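Long-range contact in EccC5 (Mycobacterium xenopi RIVM700367, PDB 7B9F), which is a membrane-bound FtsK/SpoIIIE-type ATPase, probably a core component of the ESX-5 type VII secretion system that powers protein export: residues E19-P24 with V174-P179. Sequence-based numbering, arbitrary orientation.
Sequences ENIVLP and VTWGEP
I21 and L23 both approach the six-membered ring of the W176 indole obliquely: CG2 of I21 lies 3.6 Å from CZ3, and CD2 of L23 comes to 3.7 Å from CE3. One face of the ring is covered near its rim by CG2 of V174 from its own strand. I21 and W176 run side by side in the same direction, CG2 of I21 being brought to the ring because it stands anti to the backbone N; L23 crosses the indole roughly at a right angle. F199 adds an edge-to-face contact, and NE1 is hydrogen-bonded to the backbone O of Q203. Beneath these side chains the backbones pair in parallel. I21 N donates to T175 O at 3.1 Å, G177 N to I21 O, and L23 N to G177 O at 3.2 Å with a nearly straight N-H...O angle of 169°. The hydroxyl of T175 gives E19 O a bond of 2.8 Å in the carbonyl plane. P179 CD packs on L23 CB at 3.9 Å. I21 and P24 touch helix 97-132, L23 and P179 helix 190-202; between these helices the strands form a two-stranded parallel sheet, separate from the large mixed sheet of this chain.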
loop_
_atom_site.group_PDB
_atom_site.type_symbol
_atom_site.label_atom_id
_atom_site.label_comp_id
_atom_site.label_asym_id
_atom_site.label_seq_id
_atom_site.Cartn_x
_atom_site.Cartn_y
_atom_site.Cartn_z
ATOM N N GLU C 19 6.967 13.628 -37.853
ATOM C CA GLU C 19 6.241 12.700 -38.704
ATOM C C GLU C 19 5.129 13.444 -39.417
ATOM O O GLU C 19 4.842 14.607 -39.127
ATOM C CB GLU C 19 5.617 11.537 -37.924
ATOM C CG GLU C 19 6.589 10.569 -37.301
ATOM C CD GLU C 19 7.120 11.053 -35.969
ATOM O OE1 GLU C 19 6.678 12.126 -35.503
ATOM O OE2 GLU C 19 7.969 10.356 -35.379
ATOM N N ASN C 20 4.510 12.757 -40.370
ATOM C CA ASN C 20 3.305 13.248 -41.019
ATOM C C ASN C 20 2.425 12.039 -41.284
ATOM O O ASN C 20 2.806 11.151 -42.050
ATOM C CB ASN C 20 3.640 13.993 -42.311
ATOM C CG ASN C 20 2.444 14.700 -42.905
ATOM O OD1 ASN C 20 1.337 14.629 -42.380
ATOM N ND2 ASN C 20 2.664 15.396 -44.012
ATOM N N ILE C 21 1.262 11.998 -40.643
ATOM C CA ILE C 21 0.394 10.829 -40.640
ATOM C C ILE C 21 -0.980 11.261 -41.122
ATOM O O ILE C 21 -1.620 12.111 -40.494
ATOM C CB ILE C 21 0.295 10.189 -39.253
ATOM C CG1 ILE C 21 1.680 9.828 -38.732
ATOM C CG2 ILE C 21 -0.580 8.964 -39.311
ATOM C CD1 ILE C 21 2.381 8.800 -39.570
ATOM N N VAL C 22 -1.433 10.690 -42.236
ATOM C CA VAL C 22 -2.789 10.944 -42.702
ATOM C C VAL C 22 -3.775 10.118 -41.888
ATOM O O VAL C 22 -3.532 8.945 -41.582
ATOM C CB VAL C 22 -2.904 10.658 -44.205
ATOM C CG1 VAL C 22 -2.118 11.693 -44.982
ATOM C CG2 VAL C 22 -2.372 9.277 -44.531
ATOM N N LEU C 23 -4.881 10.742 -41.501
ATOM C CA LEU C 23 -5.926 10.044 -40.782
ATOM C C LEU C 23 -6.681 9.108 -41.719
ATOM O O LEU C 23 -6.722 9.330 -42.929
ATOM C CB LEU C 23 -6.886 11.048 -40.154
ATOM C CG LEU C 23 -6.297 11.868 -39.018
ATOM C CD1 LEU C 23 -7.298 12.886 -38.522
ATOM C CD2 LEU C 23 -5.877 10.943 -37.906
ATOM N N PRO C 24 -7.288 8.049 -41.186
ATOM C CA PRO C 24 -8.059 7.144 -42.042
ATOM C C PRO C 24 -9.393 7.745 -42.451
ATOM O O PRO C 24 -9.991 8.536 -41.722
ATOM C CB PRO C 24 -8.258 5.905 -41.160
ATOM C CG PRO C 24 -7.356 6.098 -39.995
ATOM C CD PRO C 24 -7.274 7.560 -39.806
ATOM N N VAL C 174 3.892 14.839 -34.575
ATOM C CA VAL C 174 3.125 14.242 -35.657
ATOM C C VAL C 174 2.139 15.274 -36.182
ATOM O O VAL C 174 1.496 15.994 -35.410
ATOM C CB VAL C 174 2.420 12.958 -35.196
ATOM C CG1 VAL C 174 3.440 11.897 -34.892
ATOM C CG2 VAL C 174 1.586 13.200 -33.965
ATOM N N THR C 175 2.062 15.397 -37.493
ATOM C CA THR C 175 1.132 16.314 -38.132
ATOM C C THR C 175 0.015 15.488 -38.744
ATOM O O THR C 175 0.228 14.782 -39.733
ATOM C CB THR C 175 1.835 17.161 -39.185
ATOM O OG1 THR C 175 2.729 16.335 -39.937
ATOM C CG2 THR C 175 2.622 18.267 -38.520
ATOM N N TRP C 176 -1.169 15.567 -38.154
ATOM C CA TRP C 176 -2.293 14.760 -38.606
ATOM C C TRP C 176 -2.783 15.293 -39.939
ATOM O O TRP C 176 -3.404 16.354 -40.007
ATOM C CB TRP C 176 -3.400 14.764 -37.565
ATOM C CG TRP C 176 -2.969 14.166 -36.290
ATOM C CD1 TRP C 176 -2.898 14.786 -35.089
ATOM C CD2 TRP C 176 -2.539 12.820 -36.076
ATOM N NE1 TRP C 176 -2.453 13.913 -34.133
ATOM C CE2 TRP C 176 -2.226 12.698 -34.718
ATOM C CE3 TRP C 176 -2.393 11.705 -36.903
ATOM C CZ2 TRP C 176 -1.774 11.510 -34.165
ATOM C CZ3 TRP C 176 -1.944 10.533 -36.354
ATOM C CH2 TRP C 176 -1.640 10.441 -35.000
ATOM N N GLY C 177 -2.474 14.564 -41.007
ATOM C CA GLY C 177 -2.997 14.930 -42.309
ATOM C C GLY C 177 -4.511 14.836 -42.336
ATOM O O GLY C 177 -5.108 13.925 -41.760
ATOM N N GLU C 178 -5.127 15.808 -42.986
ATOM C CA GLU C 178 -6.567 15.842 -43.172
ATOM C C GLU C 178 -6.983 14.630 -43.994
ATOM O O GLU C 178 -6.430 14.419 -45.082
ATOM C CB GLU C 178 -6.935 17.139 -43.889
ATOM C CG GLU C 178 -8.409 17.527 -43.976
ATOM C CD GLU C 178 -9.234 17.161 -42.761
ATOM O OE1 GLU C 178 -8.828 17.478 -41.621
ATOM O OE2 GLU C 178 -10.306 16.555 -42.952
ATOM N N PRO C 179 -7.903 13.795 -43.512
ATOM C CA PRO C 179 -8.278 12.600 -44.276
ATOM C C PRO C 179 -9.012 12.975 -45.550
ATOM O O PRO C 179 -9.984 13.729 -45.528
ATOM C CB PRO C 179 -9.179 11.829 -43.310
ATOM C CG PRO C 179 -9.722 12.856 -42.412
ATOM C CD PRO C 179 -8.628 13.865 -42.235
#